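Local coordinates for protein tonb-dependent siderophore receptor (Acinetobacter baumannii, PDB 5FP1) that probably carries out the first step of iron uptake, binding iron-chelating siderophores, possibly including ferric enterobactin, at the outer membrane for TonB-dependent import, at residues N30-A35 with Y422-I427; Y257-R262 with V316-N321; S153-T158 with V711-F716; R551-P556 with K600-G605; N81-F86 with Q107-F112. One frame throughout, in Å; residues are numbered along the deposited sequence.

Contact 1. Residues N30-A35 with Y422-I427; sequences NSKFVA and YLLDNI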
# COMPACT_ATOMS: atom_id res chain seq x y z
N ASN A 30 -3.30 -13.71 -9.99
CA ASN A 30 -4.48 -12.96 -10.38
C ASN A 30 -4.98 -13.44 -11.76
O ASN A 30 -4.28 -13.34 -12.77
CB ASN A 30 -4.09 -11.47 -10.39
CG ASN A 30 -5.23 -10.53 -10.77
OD1 ASN A 30 -6.28 -10.93 -11.23
ND2 ASN A 30 -4.99 -9.23 -10.58
N SER A 31 -6.20 -13.96 -11.81
CA SER A 31 -6.73 -14.53 -13.05
C SER A 31 -7.04 -13.47 -14.13
O SER A 31 -7.36 -13.81 -15.29
CB SER A 31 -7.94 -15.42 -12.77
OG SER A 31 -9.09 -14.64 -12.51
N LYS A 32 -6.94 -12.20 -13.78
CA LYS A 32 -7.01 -11.14 -14.80
C LYS A 32 -5.75 -10.98 -15.64
O LYS A 32 -5.79 -10.32 -16.69
CB LYS A 32 -7.40 -9.81 -14.15
CG LYS A 32 -8.84 -9.83 -13.70
CD LYS A 32 -9.36 -8.49 -13.30
CE LYS A 32 -10.78 -8.59 -12.80
NZ LYS A 32 -11.11 -7.29 -12.18
N PHE A 33 -4.63 -11.54 -15.18
CA PHE A 33 -3.41 -11.65 -15.97
C PHE A 33 -3.49 -13.01 -16.64
O PHE A 33 -3.15 -14.03 -16.06
CB PHE A 33 -2.16 -11.57 -15.11
CG PHE A 33 -1.77 -10.17 -14.70
CD1 PHE A 33 -1.42 -9.22 -15.66
CD2 PHE A 33 -1.72 -9.81 -13.37
CE1 PHE A 33 -1.06 -7.93 -15.29
CE2 PHE A 33 -1.34 -8.52 -12.98
CZ PHE A 33 -1.02 -7.57 -13.95
N VAL A 34 -3.96 -13.01 -17.87
CA VAL A 34 -4.24 -14.24 -18.58
C VAL A 34 -3.00 -14.89 -19.20
O VAL A 34 -3.07 -16.05 -19.65
CB VAL A 34 -5.29 -13.97 -19.67
CG1 VAL A 34 -6.56 -13.45 -19.01
CG2 VAL A 34 -4.77 -12.95 -20.70
N ALA A 35 -1.89 -14.16 -19.22
CA ALA A 35 -0.63 -14.68 -19.76
C ALA A 35 0.43 -14.73 -18.68
O ALA A 35 0.33 -13.99 -17.71
CB ALA A 35 -0.17 -13.79 -20.92
N TYR A 422 -16.29 -6.10 -18.04
CA TYR A 422 -15.04 -6.02 -18.74
C TYR A 422 -14.78 -7.25 -19.62
O TYR A 422 -15.37 -8.32 -19.44
CB TYR A 422 -13.87 -5.88 -17.72
CG TYR A 422 -13.73 -7.11 -16.88
CD1 TYR A 422 -14.50 -7.28 -15.74
CD2 TYR A 422 -12.88 -8.13 -17.26
CE1 TYR A 422 -14.42 -8.45 -15.00
CE2 TYR A 422 -12.80 -9.30 -16.53
CZ TYR A 422 -13.58 -9.45 -15.41
OH TYR A 422 -13.46 -10.62 -14.70
N LEU A 423 -13.87 -7.07 -20.56
CA LEU A 423 -13.31 -8.15 -21.37
C LEU A 423 -11.81 -8.01 -21.39
O LEU A 423 -11.29 -6.92 -21.70
CB LEU A 423 -13.77 -8.03 -22.82
CG LEU A 423 -15.23 -7.99 -23.24
CD1 LEU A 423 -16.03 -9.14 -22.68
CD2 LEU A 423 -15.86 -6.66 -22.89
N LEU A 424 -11.11 -9.09 -21.09
CA LEU A 424 -9.67 -9.14 -21.22
C LEU A 424 -9.35 -10.35 -22.08
O LEU A 424 -9.89 -11.43 -21.86
CB LEU A 424 -8.98 -9.31 -19.86
CG LEU A 424 -9.13 -8.15 -18.87
CD1 LEU A 424 -8.85 -8.64 -17.46
CD2 LEU A 424 -8.18 -7.01 -19.19
N ASP A 425 -8.50 -10.16 -23.09
CA ASP A 425 -8.16 -11.25 -24.02
C ASP A 425 -6.74 -11.04 -24.52
O ASP A 425 -6.39 -9.96 -25.01
CB ASP A 425 -9.16 -11.25 -25.17
CG ASP A 425 -9.02 -12.45 -26.12
OD1 ASP A 425 -8.32 -13.44 -25.80
OD2 ASP A 425 -9.63 -12.39 -27.22
N ASN A 426 -5.91 -12.05 -24.34
CA ASN A 426 -4.59 -12.05 -24.92
C ASN A 426 -4.59 -13.07 -26.07
O ASN A 426 -4.76 -14.25 -25.84
CB ASN A 426 -3.53 -12.38 -23.88
CG ASN A 426 -2.12 -12.31 -24.45
OD1 ASN A 426 -1.65 -13.25 -25.10
ND2 ASN A 426 -1.43 -11.20 -24.21
N ILE A 427 -4.44 -12.57 -27.30
CA ILE A 427 -4.58 -13.39 -28.49
C ILE A 427 -3.21 -13.78 -29.06
O ILE A 427 -2.44 -12.93 -29.49
CB ILE A 427 -5.39 -12.66 -29.56
CG1 ILE A 427 -6.73 -12.20 -28.99
CG2 ILE A 427 -5.64 -13.56 -30.77
CD1 ILE A 427 -7.51 -11.31 -29.92
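With CG turned away from its own carbonyl carbon (chi1 -70°) and the rest of the chain extended, Lys32 reaches out to Tyr422, whose ring is set between backbone N and carbonyl carbon (chi1 66°). The two side chains meet almost at right angles. Lys32 NZ comes over the ring face of Tyr422, 4.8 Å from the centroid, in a cation-pi contact; the ammonium also donates to Met127 O, while the phenol hydroxyl is bonded to Asn350. Here the loop ahead of the first plug strand, 43-47, lies along the inner wall of a TonB-dependent receptor barrel, on strand 405-428, whose Leu423 touches a detergent molecule. An Asx turn, Asn30 OD1 accepting from Lys32 N at 2.9 Å, lies within a type I beta turn from Asn30 to Phe33. Farther along, Leu424 CD1 lies against the aliphatic part of Lys32, 3.8 Å from CB, and Val34 CG2 rests 3.5 Å from Asn426 CB. The Asn426 amide meanwhile turns its polar atoms to Arg348 and Asp436 of the neighbouring barrel strands.

Contact 2. Residues Y257-R262 with V316-N321; sequences YGWKDR and VWHRLN. With PO4 (phosphate ion), chain B.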
# COMPACT_ATOMS: atom_id res chain seq x y z
N TYR A 257 7.63 12.44 19.59
CA TYR A 257 6.83 13.58 19.97
C TYR A 257 5.37 13.30 20.21
O TYR A 257 4.58 14.23 20.44
CB TYR A 257 6.98 14.70 18.92
CG TYR A 257 8.37 15.23 18.83
CD1 TYR A 257 8.99 15.79 19.94
CD2 TYR A 257 9.12 15.11 17.65
CE1 TYR A 257 10.28 16.27 19.86
CE2 TYR A 257 10.40 15.60 17.57
CZ TYR A 257 10.99 16.16 18.68
OH TYR A 257 12.29 16.61 18.62
N GLY A 258 4.98 12.03 20.19
CA GLY A 258 3.64 11.66 20.54
C GLY A 258 3.38 11.78 22.04
O GLY A 258 4.30 12.00 22.83
N TRP A 259 2.13 11.62 22.41
CA TRP A 259 1.66 11.83 23.77
C TRP A 259 1.00 10.53 24.21
O TRP A 259 -0.18 10.29 23.93
CB TRP A 259 0.71 13.00 23.77
CG TRP A 259 0.31 13.55 25.09
CD1 TRP A 259 0.55 13.03 26.34
CD2 TRP A 259 -0.42 14.75 25.29
NE1 TRP A 259 0.02 13.86 27.31
CE2 TRP A 259 -0.58 14.92 26.69
CE3 TRP A 259 -0.93 15.73 24.43
CZ2 TRP A 259 -1.25 16.02 27.24
CZ3 TRP A 259 -1.58 16.82 24.98
CH2 TRP A 259 -1.74 16.95 26.38
N LYS A 260 1.77 9.68 24.88
CA LYS A 260 1.34 8.31 25.06
C LYS A 260 0.11 8.14 25.91
O LYS A 260 -0.67 7.20 25.67
CB LYS A 260 2.49 7.43 25.55
CG LYS A 260 3.56 7.29 24.48
CD LYS A 260 4.67 6.38 24.90
CE LYS A 260 4.30 4.94 24.78
NZ LYS A 260 5.54 4.15 24.75
N ASP A 261 -0.11 9.04 26.86
CA ASP A 261 -1.30 8.99 27.71
C ASP A 261 -2.55 9.44 26.96
O ASP A 261 -3.65 9.24 27.45
CB ASP A 261 -1.12 9.86 28.96
CG ASP A 261 -2.08 9.46 30.10
OD1 ASP A 261 -2.24 8.26 30.33
OD2 ASP A 261 -2.69 10.34 30.72
N ARG A 262 -2.37 10.11 25.81
CA ARG A 262 -3.50 10.62 25.02
C ARG A 262 -3.76 9.80 23.73
O ARG A 262 -4.90 9.52 23.36
CB ARG A 262 -3.22 12.05 24.59
CG ARG A 262 -4.39 12.74 23.92
CD ARG A 262 -3.98 14.02 23.25
NE ARG A 262 -3.13 13.82 22.09
CZ ARG A 262 -2.62 14.80 21.33
NH1 ARG A 262 -2.85 16.07 21.63
NH2 ARG A 262 -1.89 14.50 20.27
N VAL A 316 7.80 21.63 21.15
CA VAL A 316 6.92 20.97 20.19
C VAL A 316 5.53 20.85 20.76
O VAL A 316 5.34 20.22 21.81
CB VAL A 316 7.44 19.55 19.85
CG1 VAL A 316 6.44 18.77 18.96
CG2 VAL A 316 8.77 19.64 19.18
N TRP A 317 4.56 21.43 20.05
CA TRP A 317 3.15 21.36 20.40
C TRP A 317 2.55 20.05 19.90
O TRP A 317 2.74 19.68 18.75
CB TRP A 317 2.41 22.51 19.73
CG TRP A 317 0.92 22.52 19.95
CD1 TRP A 317 0.27 22.47 21.14
CD2 TRP A 317 -0.10 22.61 18.95
NE1 TRP A 317 -1.09 22.50 20.95
CE2 TRP A 317 -1.34 22.58 19.61
CE3 TRP A 317 -0.08 22.73 17.56
CZ2 TRP A 317 -2.55 22.68 18.93
CZ3 TRP A 317 -1.30 22.82 16.88
CH2 TRP A 317 -2.51 22.80 17.57
N HIS A 318 1.84 19.34 20.78
CA HIS A 318 1.24 18.05 20.43
C HIS A 318 -0.10 18.23 19.68
O HIS A 318 -1.15 17.91 20.21
CB HIS A 318 0.90 17.21 21.67
CG HIS A 318 2.07 16.80 22.51
ND1 HIS A 318 3.06 15.95 22.07
CD2 HIS A 318 2.35 17.07 23.82
CE1 HIS A 318 3.91 15.72 23.06
NE2 HIS A 318 3.51 16.39 24.13
N ARG A 319 -0.04 18.69 18.42
CA ARG A 319 -1.22 18.83 17.57
C ARG A 319 -1.93 17.50 17.45
O ARG A 319 -1.30 16.49 17.19
CB ARG A 319 -0.83 19.33 16.17
CG ARG A 319 -1.89 19.14 15.10
CD ARG A 319 -3.18 19.95 15.30
NE ARG A 319 -4.20 19.37 14.44
CZ ARG A 319 -4.46 19.70 13.17
NH1 ARG A 319 -3.87 20.71 12.59
NH2 ARG A 319 -5.37 19.02 12.51
N LEU A 320 -3.24 17.50 17.67
CA LEU A 320 -4.04 16.27 17.64
C LEU A 320 -4.66 16.05 16.25
O LEU A 320 -5.23 16.97 15.68
CB LEU A 320 -5.16 16.31 18.70
CG LEU A 320 -6.05 15.06 18.80
CD1 LEU A 320 -6.45 14.83 20.27
CD2 LEU A 320 -7.28 15.17 17.94
N ASN A 321 -4.51 14.83 15.76
CA ASN A 321 -5.18 14.30 14.58
C ASN A 321 -5.97 13.08 15.03
O ASN A 321 -5.49 12.29 15.85
CB ASN A 321 -4.20 13.89 13.49
CG ASN A 321 -3.52 15.10 12.81
OD1 ASN A 321 -4.11 16.14 12.61
ND2 ASN A 321 -2.30 14.94 12.47
P PO4 B . -2.97 21.87 9.33
O1 PO4 B . -2.32 23.01 10.08
O2 PO4 B . -2.55 20.58 10.01
O3 PO4 B . -2.51 21.85 7.87
O4 PO4 B . -4.48 22.01 9.39
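The loop between strands 234-238 and 264-279 folds back against the beginning of barrel strand 315-341 and packs Tyr257, Trp259 and Arg262 round His318. The imidazole has Trp259 CB over the centre of one face, 4.1 Å from the ring centroid, and Tyr257 O at its edge, where ND1 makes a weak, bent bond of 2.8 Å. His318 CD2 lies obliquely off the indole, 3.6 Å from Trp259 CE3, and CB of Arg262 lies toward the rim of the opposite face. In this TonB-dependent receptor barrel, strand 315-341 also pairs with strand 391-393, whose Cys391 is disulfide-bonded to Cys383. Bent at chi3 (69°), Arg262 brings its guanidinium edge to the backbone, where NH1 donates to His318 O at 2.9 Å. Leu320 CB covers a face of that guanidinium. Val316 CG2 sits over the Tyr257 ring, 4.1 Å from its centroid. Arg319 forms a salt bridge with Asp306 and donates weakly from NH1 to O2 of a phosphate ion, probably from the crystallisation liquor and also hydrogen-bonded to His700 NE2.

Contact 3. Residues S153-T158 with V711-F716; sequences SVAAGT and VLAVNF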
# COMPACT_ATOMS: atom_id res chain seq x y z
N SER A 153 6.29 -20.32 13.87
CA SER A 153 7.44 -19.51 14.16
C SER A 153 7.27 -18.96 15.56
O SER A 153 6.19 -18.49 15.94
CB SER A 153 7.54 -18.37 13.16
OG SER A 153 8.75 -17.66 13.32
N VAL A 154 8.35 -19.01 16.34
CA VAL A 154 8.38 -18.30 17.59
C VAL A 154 9.58 -17.39 17.56
O VAL A 154 10.70 -17.83 17.33
CB VAL A 154 8.46 -19.26 18.80
CG1 VAL A 154 8.61 -18.46 20.08
CG2 VAL A 154 7.22 -20.13 18.86
N ALA A 155 9.37 -16.10 17.83
CA ALA A 155 10.46 -15.17 17.65
C ALA A 155 10.48 -14.11 18.70
O ALA A 155 9.44 -13.69 19.21
CB ALA A 155 10.41 -14.56 16.25
N ALA A 156 11.69 -13.67 19.03
CA ALA A 156 11.89 -12.59 19.96
C ALA A 156 12.95 -11.67 19.39
O ALA A 156 13.82 -12.10 18.65
CB ALA A 156 12.32 -13.13 21.33
N GLY A 157 12.87 -10.38 19.71
CA GLY A 157 13.81 -9.43 19.17
C GLY A 157 14.05 -8.23 20.05
O GLY A 157 13.40 -8.05 21.06
N THR A 158 14.99 -7.41 19.64
CA THR A 158 15.32 -6.22 20.40
C THR A 158 14.11 -5.27 20.43
O THR A 158 13.20 -5.35 19.56
CB THR A 158 16.53 -5.52 19.79
OG1 THR A 158 16.30 -5.35 18.39
CG2 THR A 158 17.78 -6.37 19.99
N VAL A 711 16.18 -9.79 15.19
CA VAL A 711 15.16 -10.75 15.53
C VAL A 711 15.73 -12.16 15.41
O VAL A 711 16.43 -12.47 14.45
CB VAL A 711 13.97 -10.63 14.57
CG1 VAL A 711 12.95 -11.71 14.86
CG2 VAL A 711 13.33 -9.25 14.72
N LEU A 712 15.40 -13.00 16.38
CA LEU A 712 15.80 -14.41 16.33
C LEU A 712 14.58 -15.26 16.38
O LEU A 712 13.74 -15.12 17.27
CB LEU A 712 16.72 -14.76 17.51
CG LEU A 712 17.22 -16.22 17.51
CD1 LEU A 712 18.17 -16.40 16.34
CD2 LEU A 712 17.92 -16.53 18.83
N ALA A 713 14.47 -16.18 15.41
CA ALA A 713 13.30 -17.01 15.29
C ALA A 713 13.65 -18.50 15.24
O ALA A 713 14.63 -18.90 14.61
CB ALA A 713 12.53 -16.67 14.03
N VAL A 714 12.80 -19.29 15.87
CA VAL A 714 12.73 -20.72 15.66
C VAL A 714 11.52 -21.02 14.79
O VAL A 714 10.39 -20.80 15.23
CB VAL A 714 12.51 -21.49 16.96
CG1 VAL A 714 12.54 -22.98 16.65
CG2 VAL A 714 13.56 -21.11 18.00
N ASN A 715 11.79 -21.51 13.59
CA ASN A 715 10.78 -21.81 12.60
C ASN A 715 10.64 -23.31 12.46
O ASN A 715 11.65 -24.03 12.35
CB ASN A 715 11.17 -21.19 11.26
CG ASN A 715 11.28 -19.68 11.34
OD1 ASN A 715 10.62 -19.08 12.18
ND2 ASN A 715 12.17 -19.08 10.57
N PHE A 716 9.41 -23.79 12.46
CA PHE A 716 9.17 -25.21 12.30
C PHE A 716 8.24 -25.53 11.15
O PHE A 716 7.35 -24.74 10.80
CB PHE A 716 8.76 -25.89 13.61
CG PHE A 716 7.50 -25.36 14.22
CD1 PHE A 716 6.27 -25.89 13.86
CD2 PHE A 716 7.55 -24.38 15.19
CE1 PHE A 716 5.09 -25.43 14.44
CE2 PHE A 716 6.38 -23.90 15.77
CZ PHE A 716 5.15 -24.43 15.40
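Ser153 and Asn715 face each other on the tight side of this strand pair, the serine hydroxyl donating from OG to Asn715 OD1 at only 2.6 Å, nearly along the C=O axis. Asn715 swings its amide across to the serine by placing CG beside its backbone N (chi1 -62°). On the same face Ala155 CB meets Ala713 CB at 3.7 Å, and Val711 CG1 stands 4.1 Å from Ala155 CB. Lys56 of the plug packs on Ala155, Val711 and Ala713, and its NZ makes a weak hydrogen bond with Ser153 OG. The other face is looser: Val154, Ala156, Leu712 and Val714 lie on the surface, probably toward lipid, and their side chains spread apart instead of interlocking. Between the faces runs a regular ladder, with Val154 and Val714 bonded both ways, as are Ala156 and Leu712; the straightest bond, Leu712 N to Ala156 O, is 2.9 Å long at 178°. Antiparallel pairing of strands 149-157 and 709-717, the first and last of the barrel, is the seam that closes a TonB-dependent receptor cylinder.

Contact 4. Residues R551-P556 with K600-G605; sequences RVQIDP and KSCRSG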
# COMPACT_ATOMS: atom_id res chain seq x y z
N ARG A 551 -7.45 16.97 -11.27
CA ARG A 551 -8.39 17.88 -10.64
C ARG A 551 -7.59 18.90 -9.84
O ARG A 551 -6.72 18.53 -9.09
CB ARG A 551 -9.36 17.14 -9.72
CG ARG A 551 -10.53 18.00 -9.25
CD ARG A 551 -11.65 17.13 -8.69
NE ARG A 551 -11.22 16.35 -7.55
CZ ARG A 551 -11.03 15.04 -7.52
NH1 ARG A 551 -11.20 14.24 -8.57
NH2 ARG A 551 -10.65 14.51 -6.38
N VAL A 552 -7.89 20.19 -9.98
CA VAL A 552 -7.19 21.19 -9.20
C VAL A 552 -8.20 22.22 -8.71
O VAL A 552 -9.31 22.30 -9.22
CB VAL A 552 -6.07 21.89 -10.01
CG1 VAL A 552 -5.00 20.88 -10.44
CG2 VAL A 552 -6.64 22.60 -11.20
N GLN A 553 -7.83 22.94 -7.66
CA GLN A 553 -8.65 23.99 -7.09
C GLN A 553 -8.28 25.30 -7.78
O GLN A 553 -7.09 25.60 -7.97
CB GLN A 553 -8.43 24.04 -5.58
CG GLN A 553 -9.52 24.74 -4.80
CD GLN A 553 -9.44 24.50 -3.31
OE1 GLN A 553 -8.54 23.84 -2.82
NE2 GLN A 553 -10.40 25.05 -2.58
N ILE A 554 -9.31 26.04 -8.18
CA ILE A 554 -9.22 27.36 -8.81
C ILE A 554 -9.39 28.52 -7.81
O ILE A 554 -8.73 29.54 -7.92
CB ILE A 554 -10.33 27.53 -9.86
CG1 ILE A 554 -10.22 26.46 -10.94
CG2 ILE A 554 -10.28 28.92 -10.48
CD1 ILE A 554 -8.80 26.27 -11.43
N ASP A 555 -10.30 28.36 -6.84
CA ASP A 555 -10.46 29.33 -5.77
C ASP A 555 -11.06 28.57 -4.62
O ASP A 555 -11.20 27.36 -4.70
CB ASP A 555 -11.30 30.52 -6.20
CG ASP A 555 -12.76 30.14 -6.47
OD1 ASP A 555 -13.29 29.22 -5.81
OD2 ASP A 555 -13.37 30.79 -7.33
N PRO A 556 -11.40 29.25 -3.53
CA PRO A 556 -11.70 28.43 -2.35
C PRO A 556 -12.89 27.49 -2.50
O PRO A 556 -13.01 26.54 -1.71
CB PRO A 556 -11.97 29.47 -1.26
CG PRO A 556 -11.15 30.66 -1.69
CD PRO A 556 -11.23 30.68 -3.19
N LYS A 600 -4.25 25.94 -7.57
CA LYS A 600 -3.97 26.77 -6.40
C LYS A 600 -4.07 25.95 -5.14
O LYS A 600 -4.74 24.93 -5.13
CB LYS A 600 -4.96 27.93 -6.33
CG LYS A 600 -4.86 28.87 -7.52
CD LYS A 600 -5.32 30.27 -7.13
CE LYS A 600 -5.32 31.21 -8.32
NZ LYS A 600 -6.06 30.58 -9.44
N SER A 601 -3.39 26.40 -4.10
CA SER A 601 -3.47 25.84 -2.79
C SER A 601 -4.32 26.79 -1.95
O SER A 601 -4.00 27.96 -1.85
CB SER A 601 -2.05 25.80 -2.20
OG SER A 601 -2.08 25.45 -0.84
N CYS A 602 -5.40 26.30 -1.34
CA CYS A 602 -6.30 27.19 -0.60
C CYS A 602 -6.42 26.76 0.86
O CYS A 602 -6.51 25.58 1.14
CB CYS A 602 -7.68 27.23 -1.24
SG CYS A 602 -7.66 27.66 -3.01
N ARG A 603 -6.44 27.72 1.77
CA ARG A 603 -6.63 27.41 3.18
C ARG A 603 -7.33 28.58 3.84
O ARG A 603 -6.94 29.74 3.66
CB ARG A 603 -5.29 27.13 3.86
CG ARG A 603 -5.43 26.56 5.27
CD ARG A 603 -4.08 26.29 5.92
NE ARG A 603 -3.23 27.48 5.97
CZ ARG A 603 -3.41 28.51 6.78
NH1 ARG A 603 -4.43 28.52 7.64
NH2 ARG A 603 -2.58 29.55 6.75
N SER A 604 -8.41 28.28 4.57
CA SER A 604 -9.19 29.30 5.27
C SER A 604 -9.56 30.47 4.37
O SER A 604 -9.39 31.63 4.74
CB SER A 604 -8.39 29.80 6.48
OG SER A 604 -7.93 28.71 7.27
N GLY A 605 -10.05 30.17 3.18
CA GLY A 605 -10.54 31.21 2.27
C GLY A 605 -9.49 31.93 1.43
O GLY A 605 -9.82 32.79 0.62
O HOH W 1 -5.16 22.78 -6.80
O HOH W 2 -5.97 23.82 -2.07
O HOH W 3 -8.63 23.03 0.14
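The small hairpin of strands 600-603 and 606-609, cross-linked by the Cys602–Cys607 disulfide, leans through Lys600 and Cys602 on the end of strand 536-555. Gln553 carries the centre of the contact. Its CG is anti to the backbone N (chi1 -161°) and the chain runs on extended, which lays the amide against the disulfide sulfur, Gln553 CD standing 3.6 Å from Cys602 SG. The two ends of that amide are both engaged. NE2 turns back into its own segment, to Asp555 O at 3.2 Å and, weakly, to Pro556 O, whereas OE1 accepts from two waters. One of these waters also takes the N-H of Cys602, so the hairpin backbone is reached partly through solvent. Another water bridges Gln553 N and Lys600 O. Direct bonds come from Lys600: its N donates to Gln553 O at 2.9 Å, and the side chain, bent at chi4 (51°), curls so that NZ meets Ile554 O at 3.2 Å on a lone pair in the carbonyl plane. Toward the exposed end of the hairpin, Pro556 CG touches Gly605 O at 3.4 Å. Ile554 and Asp555, both opposite Thr558, form a classic beta bulge where the strand turns its corner. The whole is a beta hairpin cross-linked by a disulfide in a surface loop, resting on a bulged strand end of a TonB-dependent beta-barrel.

Contact 5. Residues N81-F86 with Q107-F112; sequences NGDRPF and QNREMF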
# COMPACT_ATOMS: atom_id res chain seq x y z
N ASN A 81 -3.77 7.65 8.65
CA ASN A 81 -2.34 7.40 8.75
C ASN A 81 -2.00 5.93 8.50
O ASN A 81 -1.09 5.39 9.13
CB ASN A 81 -1.85 7.78 10.14
CG ASN A 81 -2.48 6.90 11.24
OD1 ASN A 81 -3.44 6.16 10.99
ND2 ASN A 81 -1.92 6.97 12.45
N GLY A 82 -2.72 5.26 7.59
CA GLY A 82 -2.48 3.84 7.32
C GLY A 82 -1.53 3.62 6.14
O GLY A 82 -0.72 4.50 5.82
N ASP A 83 -1.61 2.46 5.50
CA ASP A 83 -0.80 2.23 4.31
C ASP A 83 -1.20 3.26 3.23
O ASP A 83 -2.39 3.38 2.89
CB ASP A 83 -1.01 0.84 3.73
CG ASP A 83 -0.67 -0.28 4.70
OD1 ASP A 83 0.24 -0.12 5.56
OD2 ASP A 83 -1.33 -1.33 4.60
N ARG A 84 -0.21 3.98 2.69
CA ARG A 84 -0.45 4.95 1.59
C ARG A 84 0.63 4.83 0.51
O ARG A 84 1.51 5.68 0.40
CB ARG A 84 -0.45 6.39 2.11
CG ARG A 84 -1.45 6.72 3.21
CD ARG A 84 -1.52 8.24 3.47
NE ARG A 84 -2.07 8.88 2.27
CZ ARG A 84 -1.54 9.90 1.60
NH1 ARG A 84 -0.49 10.57 2.08
NH2 ARG A 84 -2.10 10.31 0.49
N PRO A 85 0.59 3.76 -0.28
CA PRO A 85 1.70 3.57 -1.22
C PRO A 85 1.53 4.41 -2.47
O PRO A 85 0.46 4.41 -3.08
CB PRO A 85 1.62 2.10 -1.57
CG PRO A 85 0.59 1.50 -0.65
CD PRO A 85 -0.32 2.62 -0.26
N PHE A 86 2.62 5.06 -2.89
CA PHE A 86 2.69 5.73 -4.16
C PHE A 86 3.45 4.86 -5.17
O PHE A 86 4.53 4.33 -4.85
CB PHE A 86 3.38 7.09 -3.98
CG PHE A 86 2.50 8.12 -3.38
CD1 PHE A 86 2.15 8.06 -2.03
CD2 PHE A 86 1.97 9.13 -4.16
CE1 PHE A 86 1.31 9.02 -1.48
CE2 PHE A 86 1.14 10.10 -3.61
CZ PHE A 86 0.81 10.04 -2.27
N GLN A 107 -5.88 0.94 6.66
CA GLN A 107 -5.39 -0.16 7.50
C GLN A 107 -3.87 -0.17 7.44
O GLN A 107 -3.26 0.29 6.46
CB GLN A 107 -5.86 -1.51 6.94
CG GLN A 107 -7.34 -1.65 6.72
CD GLN A 107 -7.71 -2.83 5.82
OE1 GLN A 107 -8.57 -2.72 4.92
NE2 GLN A 107 -7.14 -3.95 6.11
N ASN A 108 -3.26 -0.74 8.48
CA ASN A 108 -1.84 -1.12 8.45
C ASN A 108 -1.81 -2.64 8.22
O ASN A 108 -2.00 -3.42 9.15
CB ASN A 108 -1.19 -0.75 9.78
CG ASN A 108 -1.32 0.73 10.11
OD1 ASN A 108 -1.16 1.57 9.25
ND2 ASN A 108 -1.57 1.05 11.36
N ARG A 109 -1.69 -3.05 6.96
CA ARG A 109 -1.92 -4.45 6.61
C ARG A 109 -0.77 -5.34 7.08
O ARG A 109 0.41 -4.94 7.01
CB ARG A 109 -2.13 -4.59 5.12
CG ARG A 109 -3.42 -3.92 4.66
CD ARG A 109 -3.46 -3.67 3.17
NE ARG A 109 -4.69 -3.00 2.75
CZ ARG A 109 -4.96 -1.72 2.94
NH1 ARG A 109 -4.06 -0.92 3.52
NH2 ARG A 109 -6.13 -1.23 2.55
N GLU A 110 -1.13 -6.53 7.57
CA GLU A 110 -0.19 -7.55 8.04
C GLU A 110 0.21 -8.53 6.96
O GLU A 110 -0.51 -8.71 5.96
CB GLU A 110 -0.81 -8.38 9.18
CG GLU A 110 -0.17 -8.17 10.55
CD GLU A 110 1.04 -9.06 10.82
OE1 GLU A 110 1.24 -10.03 10.07
OE2 GLU A 110 1.81 -8.78 11.78
N MET A 111 1.31 -9.21 7.20
CA MET A 111 1.78 -10.23 6.25
C MET A 111 1.47 -11.67 6.67
O MET A 111 1.77 -12.58 5.90
CB MET A 111 3.29 -10.08 6.04
CG MET A 111 3.71 -8.77 5.39
SD MET A 111 3.03 -8.55 3.73
CE MET A 111 4.01 -9.77 2.87
N PHE A 112 0.88 -11.90 7.84
CA PHE A 112 0.81 -13.29 8.36
C PHE A 112 0.00 -14.23 7.49
O PHE A 112 0.32 -15.40 7.41
CB PHE A 112 0.34 -13.38 9.82
CG PHE A 112 -1.15 -13.39 10.00
CD1 PHE A 112 -1.87 -12.20 10.03
CD2 PHE A 112 -1.84 -14.58 10.21
CE1 PHE A 112 -3.23 -12.18 10.23
CE2 PHE A 112 -3.21 -14.57 10.43
CZ PHE A 112 -3.91 -13.38 10.43
O HOH W 4 -0.91 3.87 11.64
O HOH W 5 -4.60 1.93 3.82
O HOH W 6 1.42 -2.25 6.61
O HOH W 7 1.23 1.39 7.45
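The guanidinium of Arg109 meets Asp83 at its edge, with a water also in its plane and Gln107 CB over one face. Carboxylate and guanidinium planes are 40° apart. NH1 of Arg109 forms a salt bridge to Asp83 OD2 at 3.0 Å, on the anti side, while Arg109 N reaches the same oxygen at 2.9 Å on the syn side. Both donors come from one face of the carboxylate, so OD2 is gripped twice by a single residue; OD1 accepts from two waters. These are loops of the plug domain, deep within the barrel, and the barrel wall is close: Asn81 bonds to Gln265, and the backbone N of Asn108 to Gln267. Asp83 N donates to Gln107 O at 2.9 Å, almost straight at 175°, joining the two segments beside the salt bridge. Asn108 OD1 approaches Gly82 CA to 3.3 Å, and ND2 of Asn108 is linked by a water to Asn81 O. The other terminal nitrogen of Arg109, NH2, turns back to Asn103 O.

The five contacts sample the two parts of a TonB-dependent receptor, a plug held inside a barrel. Contact 5 holds together two loops of the plug near the middle of the molecule; contact 1 ties the plug's leading segment to the wall, its centre about 27 Å from that of contact 5. Contacts 1 and 2 lie on opposite sides of the chain's centre, about 49 Å apart between centres. Contact 3 closes the barrel and is likewise opposite contact 4, at about 51 Å. Contacts 2 and 4 approach to about 9 Å between nearest atoms, contacts 2 and 5 to about 7 Å. A phosphate lies at contact 2, and detergent touches Leu423 at contact 1.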